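Local coordinates for beta-ketoacyl-[acyl-carrier-protein] synthase FabY (Pseudomonas aeruginosa, PDB 4CW4), which condenses acetyl-CoA with malonyl-ACP to form acetoacetyl-ACP, the primer that starts bacterial fatty acid synthesis, at residues Ile229-Gln232 / Gly237-Gly240; Gly239-Ser244 / Lys254-Gly259; Arg186-Gly191 / Thr265-Ala270. All blocks are in the same frame, centred on the assembly; numbering follows the deposited sequence. Where two conformers were deposited one is given.

In the fold
All three contacts are buried and lie on the same side of the chain's centre, near the second subunit. Interactions 1 and 2 share Gly239 and Gly240 and both use helix 238-243. Their centres are about 7 Å apart. Interaction 1 joins the loop after strand 222-225 to the start of that helix, by one backbone hydrogen bond and a serine against a phenylalanine ring. Interaction 2 sets the same helix beside helix 255-259 and lies farthest from the chain centre; its contacts are an amide, two leucines and a water. Interaction 3 is purely aromatic and ties helix 263-273 to the lead-in of helix 190-204. Leu258 of interaction 2 packs on Phe267.

Interaction 1: residues Ile229-Gln232 / Gly237-Gly240; sequences IMSQ and GFGG
Ser231 meets the Phe238 ring obliquely at the start of helix 238-243, in the N-terminal half of a thiolase-like ketosynthase fold. The loop after strand 222-225 doubles back here to begin the helix. Ser231 turns its CB toward the phenylalanine ring, and CB comes to 3.7 Å from Phe238 CD2. The serine hydroxyl is close as well, with Ser231 OG 3.8 Å from Phe238 CE2. CB and OG of the serine are thus nearest to CD2 and CE2 of the ring.

The phenylalanine torsion explains this placement. Phe238 CG stands beside the backbone N and opposite the carbonyl carbon (chi1 -80°), which turns the ring toward Ser231. The OG of Ser231 reaches the dimer interface, where it makes a weak hydrogen bond to Ser231 of the second subunit. Met230 of that subunit also packs on Phe238. The contact therefore lies partly at the dimer interface.

Gln232 takes part through its backbone rather than its amide. Its side-chain NE2 is bonded to the carbonyl oxygens of Phe260 and Leu258, and OE1 to Ser228 OG. These bonds occupy the amide. It is the backbone carbonyl that bonds to the helix start. Gly237 occupies the N-cap position just before the first turn, and the Gln232 and Gly237 CA atoms are 5.4 Å apart. Gln232 O also lies 3.6 Å from Phe238 CB, so the oxygen sits close to the base of the aromatic side chain. The single hydrogen bond of the contact has an N-H...O angle of 151°. Its C=O...N angle is 166°, so the donor lies nearly in line with the carbonyl. The bond runs from Phe238 N to Gln232 O, at 2.7 Å.

Interaction 2: residues Gly239-Ser244 / Lys254-Gly259; sequences GGLMQS and KQLPLG
Gly240 meets the side-chain amide of Gln255 where helix 238-243 passes the short, weakly bonded helix 255-259. With no side chain on the glycine, the amide lies close against the helix backbone. Gln255 CD is 3.6 Å from Gly240 CA, and Gln255 OE1 is 3.5 Å from Gly240 C. The glutamine starts with CG beside its backbone N (chi1 -82°) and then runs extended, which carries the amide across to the glycine. Its OE1 takes a hydrogen bond from Ser252 N, just before the second segment, and this helps fix the amide.

Leu241 follows. Its CA and that of Gln255 are the nearest CA pair, 5.5 Å apart. Its side chain lies next to Leu256, and the two point the same way. Leu241 CD1 touches Leu256 CB at 4.2 Å, a modest apolar contact. Val251 also packs on Leu241.

Ser244 comes one turn after Gly240. Its OG donates a 2.7 Å hydrogen bond to Gly240 O, tilted 28° from the carbonyl plane. The backbone N of Ser244 bonds to the same oxygen from the opposite face, so two donors grip it. One water then joins the segments. It donates to Ser244 OG and accepts from Gln255 NE2 at 3.0 Å, and so links the serine hydroxyl to the glutamine amide.

The two helix segments run in largely opposing directions, with axes 8.7 Å apart at closest approach and N-to-C directions at 135°. The second subunit adds to the packing: its Glu320 touches Leu241 and its Tyr325 touches Leu256. On helix 255-259, Leu258 packs on Pro189, while Gly259 is backbone-bonded to Gln232 in the loop after strand 222-225.

Interaction 3: residues Arg186-Gly191 / Thr265-Ala270; sequences RFHPRG and TDFINA
His188 and Phe267 form a T-shaped (edge-to-face) aromatic pair in the N-terminal half of the thiolase-like ketosynthase fold. It joins the lead-in of helix 190-204 to helix 263-273. The ring planes stand at 76° and the centroids are 4.9 Å apart. Phe267 supplies the edge, and its CE2 sits over the centre of the imidazole. Phe267 CZ comes next nearest, 3.9 Å from His188 NE2.

The imidazole has a polar partner outside the pair. His188 ND1 is hydrogen-bonded to the hydroxyl of Tyr183, which would help set the rotation of the ring. The histidine CG stands beside its backbone N (chi1 -66°), and this presents one face of the ring to the phenylalanine.

Phe267 also packs on Leu192 and Val196 of helix 190-204, and Ile403 of the second subunit touches it. Each ring has a further aromatic neighbour. Tyr271 meets Phe267 edge-to-face, and Tyr598 meets the imidazole ring at about 65°. Between the two segments the shortest approach is Phe267 CE2 to His188 NE2, at 3.5 Å.

Interaction 1: residues Ile229-Gln232 / Gly237-Gly240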
# COMPACT_ATOMS: atom_id res chain seq x y z
N ILE A 229 -5.49 -2.32 -3.41
CA ILE A 229 -5.59 -2.61 -1.98
C ILE A 229 -5.42 -4.07 -1.62
O ILE A 229 -5.03 -4.37 -0.50
CB ILE A 229 -6.87 -2.08 -1.28
CG1 ILE A 229 -8.15 -2.79 -1.75
CG2 ILE A 229 -6.97 -0.57 -1.45
CD1 ILE A 229 -9.39 -2.36 -0.92
N MET A 230 -5.71 -5.00 -2.54
CA MET A 230 -5.61 -6.43 -2.21
C MET A 230 -4.22 -7.03 -2.35
O MET A 230 -3.97 -8.10 -1.80
CB MET A 230 -6.57 -7.27 -3.06
CG MET A 230 -8.04 -6.88 -3.00
SD MET A 230 -8.78 -6.95 -1.36
CE MET A 230 -8.47 -8.65 -0.97
N SER A 231 -3.33 -6.32 -3.06
CA SER A 231 -2.18 -6.91 -3.77
C SER A 231 -2.76 -7.68 -4.96
O SER A 231 -3.98 -7.84 -5.06
CB SER A 231 -1.33 -7.84 -2.88
OG SER A 231 -0.94 -7.20 -1.67
N GLN A 232 -1.91 -8.14 -5.87
CA GLN A 232 -2.38 -8.95 -6.99
C GLN A 232 -2.47 -10.39 -6.49
O GLN A 232 -1.45 -11.03 -6.24
CB GLN A 232 -1.46 -8.84 -8.21
CG GLN A 232 -1.53 -7.47 -8.93
CD GLN A 232 -0.91 -6.35 -8.12
OE1 GLN A 232 -1.59 -5.41 -7.72
NE2 GLN A 232 0.39 -6.43 -7.90
N GLY A 237 0.57 -13.77 -9.16
CA GLY A 237 1.04 -12.92 -8.08
C GLY A 237 0.99 -13.64 -6.75
O GLY A 237 1.47 -14.80 -6.62
N PHE A 238 0.43 -12.97 -5.74
CA PHE A 238 0.42 -13.52 -4.38
C PHE A 238 -0.48 -14.76 -4.25
O PHE A 238 -0.37 -15.50 -3.27
CB PHE A 238 -0.00 -12.49 -3.33
CG PHE A 238 1.09 -11.53 -2.88
CD1 PHE A 238 2.32 -11.48 -3.51
CD2 PHE A 238 0.85 -10.68 -1.82
CE1 PHE A 238 3.31 -10.58 -3.09
CE2 PHE A 238 1.84 -9.79 -1.39
CZ PHE A 238 3.07 -9.74 -2.03
N GLY A 239 -1.38 -15.00 -5.20
CA GLY A 239 -2.10 -16.27 -5.18
C GLY A 239 -1.12 -17.42 -5.32
O GLY A 239 -1.14 -18.38 -4.55
N GLY A 240 -0.23 -17.33 -6.31
CA GLY A 240 0.79 -18.35 -6.52
C GLY A 240 1.72 -18.43 -5.33
O GLY A 240 2.13 -19.52 -4.88

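Interaction 2: residues Gly239-Ser244 / Lys254-Gly259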
# COMPACT_ATOMS: atom_id res chain seq x y z
N GLY A 239 -1.38 -15.00 -5.20
CA GLY A 239 -2.10 -16.27 -5.18
C GLY A 239 -1.12 -17.42 -5.32
O GLY A 239 -1.14 -18.38 -4.55
N GLY A 240 -0.23 -17.33 -6.31
CA GLY A 240 0.79 -18.35 -6.52
C GLY A 240 1.72 -18.43 -5.33
O GLY A 240 2.13 -19.52 -4.88
N LEU A 241 2.08 -17.27 -4.78
CA LEU A 241 2.95 -17.25 -3.62
C LEU A 241 2.34 -18.02 -2.46
O LEU A 241 3.02 -18.82 -1.81
CB LEU A 241 3.20 -15.81 -3.17
CG LEU A 241 4.05 -15.59 -1.89
CD1 LEU A 241 5.47 -16.03 -2.13
CD2 LEU A 241 4.01 -14.12 -1.45
N MET A 242 1.07 -17.78 -2.19
CA MET A 242 0.44 -18.35 -1.01
C MET A 242 -0.19 -19.72 -1.21
O MET A 242 -0.49 -20.38 -0.23
CB MET A 242 -0.61 -17.38 -0.47
CG MET A 242 -0.02 -16.01 -0.06
SD MET A 242 1.33 -16.10 1.14
CE MET A 242 0.44 -16.59 2.61
N GLN A 243 -0.38 -20.15 -2.47
CA GLN A 243 -1.10 -21.39 -2.75
C GLN A 243 -0.26 -22.47 -3.41
O GLN A 243 -0.66 -23.62 -3.38
CB GLN A 243 -2.31 -21.11 -3.64
CG GLN A 243 -3.30 -20.17 -3.00
CD GLN A 243 -4.55 -19.98 -3.83
OE1 GLN A 243 -4.54 -20.21 -5.05
NE2 GLN A 243 -5.62 -19.56 -3.19
N SER A 244 0.87 -22.12 -4.01
CA SER A 244 1.61 -23.11 -4.81
C SER A 244 1.89 -24.40 -4.04
O SER A 244 1.60 -25.52 -4.52
CB SER A 244 2.92 -22.51 -5.34
OG SER A 244 2.66 -21.65 -6.43
N LYS A 254 8.62 -15.15 -10.01
CA LYS A 254 7.93 -13.88 -10.28
C LYS A 254 6.68 -13.63 -9.41
O LYS A 254 6.19 -12.50 -9.34
CB LYS A 254 7.56 -13.79 -11.76
CG LYS A 254 8.74 -13.53 -12.69
CD LYS A 254 8.28 -13.56 -14.14
CE LYS A 254 9.41 -13.28 -15.12
NZ LYS A 254 8.92 -13.42 -16.53
N GLN A 255 6.18 -14.65 -8.73
CA GLN A 255 4.92 -14.50 -8.00
C GLN A 255 5.03 -13.48 -6.87
O GLN A 255 4.12 -12.67 -6.68
CB GLN A 255 4.45 -15.87 -7.48
CG GLN A 255 3.72 -16.65 -8.56
CD GLN A 255 3.82 -18.14 -8.42
OE1 GLN A 255 4.42 -18.67 -7.48
NE2 GLN A 255 3.25 -18.84 -9.37
N LEU A 256 6.14 -13.49 -6.13
CA LEU A 256 6.30 -12.53 -5.05
C LEU A 256 6.45 -11.09 -5.60
O LEU A 256 5.64 -10.23 -5.26
CB LEU A 256 7.45 -12.93 -4.10
CG LEU A 256 7.62 -12.00 -2.88
CD1 LEU A 256 8.08 -12.71 -1.59
CD2 LEU A 256 8.63 -10.94 -3.21
N PRO A 257 7.46 -10.83 -6.47
CA PRO A 257 7.61 -9.42 -6.85
C PRO A 257 6.40 -8.85 -7.60
O PRO A 257 6.03 -7.70 -7.33
CB PRO A 257 8.89 -9.40 -7.70
CG PRO A 257 9.10 -10.82 -8.11
CD PRO A 257 8.55 -11.66 -7.01
N LEU A 258 5.75 -9.65 -8.45
CA LEU A 258 4.64 -9.12 -9.22
C LEU A 258 3.34 -9.03 -8.40
O LEU A 258 2.37 -8.42 -8.84
CB LEU A 258 4.43 -9.92 -10.50
CG LEU A 258 5.60 -9.91 -11.50
CD1 LEU A 258 5.17 -10.59 -12.81
CD2 LEU A 258 6.09 -8.50 -11.76
N GLY A 259 3.32 -9.61 -7.21
CA GLY A 259 2.17 -9.49 -6.35
C GLY A 259 2.09 -8.21 -5.54
O GLY A 259 1.00 -7.83 -5.13
O HOH W 1 3.98 -21.77 -9.06

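Interaction 3: residues Arg186-Gly191 / Thr265-Ala270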
# COMPACT_ATOMS: atom_id res chain seq x y z
N ARG A 186 2.87 -12.01 -20.78
CA ARG A 186 3.24 -13.29 -20.17
C ARG A 186 3.66 -13.13 -18.70
O ARG A 186 4.48 -12.28 -18.36
CB ARG A 186 4.35 -13.97 -20.98
CG ARG A 186 3.94 -14.36 -22.39
CD ARG A 186 5.11 -14.95 -23.18
NE ARG A 186 4.71 -15.44 -24.50
CZ ARG A 186 4.38 -14.65 -25.52
NH1 ARG A 186 4.40 -13.33 -25.39
NH2 ARG A 186 4.04 -15.20 -26.69
N PHE A 187 3.03 -13.95 -17.87
CA PHE A 187 3.25 -14.02 -16.43
C PHE A 187 2.81 -12.81 -15.60
O PHE A 187 3.04 -12.77 -14.39
CB PHE A 187 4.70 -14.39 -16.12
CG PHE A 187 5.08 -15.75 -16.59
CD1 PHE A 187 4.51 -16.88 -16.02
CD2 PHE A 187 6.00 -15.91 -17.60
CE1 PHE A 187 4.87 -18.15 -16.46
CE2 PHE A 187 6.36 -17.16 -18.04
CZ PHE A 187 5.79 -18.28 -17.47
N HIS A 188 2.15 -11.85 -16.22
CA HIS A 188 1.64 -10.71 -15.46
C HIS A 188 0.28 -11.01 -14.82
O HIS A 188 -0.63 -11.47 -15.51
CB HIS A 188 1.47 -9.52 -16.39
CG HIS A 188 2.75 -9.00 -16.93
ND1 HIS A 188 2.79 -8.07 -17.95
CD2 HIS A 188 4.03 -9.27 -16.61
CE1 HIS A 188 4.05 -7.78 -18.22
NE2 HIS A 188 4.83 -8.50 -17.43
N PRO A 189 0.13 -10.72 -13.52
CA PRO A 189 -1.22 -10.71 -12.95
C PRO A 189 -2.18 -9.80 -13.71
O PRO A 189 -1.76 -8.79 -14.33
CB PRO A 189 -1.00 -10.16 -11.54
CG PRO A 189 0.41 -10.47 -11.22
CD PRO A 189 1.14 -10.32 -12.52
N ARG A 190 -3.46 -10.14 -13.66
CA ARG A 190 -4.49 -9.39 -14.38
C ARG A 190 -4.48 -7.90 -14.01
O ARG A 190 -4.64 -7.06 -14.88
CB ARG A 190 -5.86 -9.99 -14.12
CG ARG A 190 -7.00 -9.31 -14.87
CD ARG A 190 -8.27 -10.13 -14.77
NE ARG A 190 -9.41 -9.48 -15.41
CZ ARG A 190 -9.67 -9.54 -16.71
NH1 ARG A 190 -8.88 -10.22 -17.52
NH2 ARG A 190 -10.74 -8.93 -17.19
N GLY A 191 -4.25 -7.58 -12.74
CA GLY A 191 -4.21 -6.19 -12.33
C GLY A 191 -3.09 -5.40 -12.98
O GLY A 191 -3.22 -4.21 -13.21
N THR A 265 1.87 0.74 -10.09
CA THR A 265 2.66 1.96 -10.18
C THR A 265 4.03 1.68 -10.79
O THR A 265 4.48 2.35 -11.72
CB THR A 265 2.87 2.52 -8.75
OG1 THR A 265 1.60 2.57 -8.09
CG2 THR A 265 3.54 3.89 -8.80
N ASP A 266 4.72 0.68 -10.25
CA ASP A 266 6.07 0.37 -10.69
C ASP A 266 6.10 0.02 -12.18
O ASP A 266 7.03 0.38 -12.89
CB ASP A 266 6.63 -0.81 -9.89
CG ASP A 266 6.70 -0.55 -8.39
OD1 ASP A 266 6.90 0.61 -7.97
OD2 ASP A 266 6.54 -1.53 -7.63
N PHE A 267 5.09 -0.71 -12.67
CA PHE A 267 5.06 -1.08 -14.08
C PHE A 267 4.93 0.16 -14.97
O PHE A 267 5.46 0.19 -16.07
CB PHE A 267 3.91 -2.05 -14.36
CG PHE A 267 4.32 -3.50 -14.34
CD1 PHE A 267 5.20 -3.98 -13.39
CD2 PHE A 267 3.85 -4.38 -15.30
CE1 PHE A 267 5.60 -5.29 -13.38
CE2 PHE A 267 4.27 -5.71 -15.31
CZ PHE A 267 5.15 -6.16 -14.34
N ILE A 268 4.22 1.17 -14.52
CA ILE A 268 4.10 2.39 -15.33
C ILE A 268 5.45 3.11 -15.46
O ILE A 268 5.82 3.53 -16.56
CB ILE A 268 3.03 3.32 -14.76
CG1 ILE A 268 1.65 2.68 -14.94
CG2 ILE A 268 3.03 4.68 -15.45
CD1 ILE A 268 0.58 3.34 -14.13
N ASN A 269 6.18 3.28 -14.36
CA ASN A 269 7.51 3.88 -14.45
C ASN A 269 8.46 3.08 -15.35
O ASN A 269 9.17 3.65 -16.16
CB ASN A 269 8.13 4.03 -13.06
CG ASN A 269 7.39 5.02 -12.21
OD1 ASN A 269 6.97 6.09 -12.69
ND2 ASN A 269 7.23 4.70 -10.93
N ALA A 270 8.44 1.75 -15.19
CA ALA A 270 9.42 0.86 -15.80
C ALA A 270 9.16 0.56 -17.26
O ALA A 270 10.10 0.33 -18.01
CB ALA A 270 9.48 -0.43 -15.04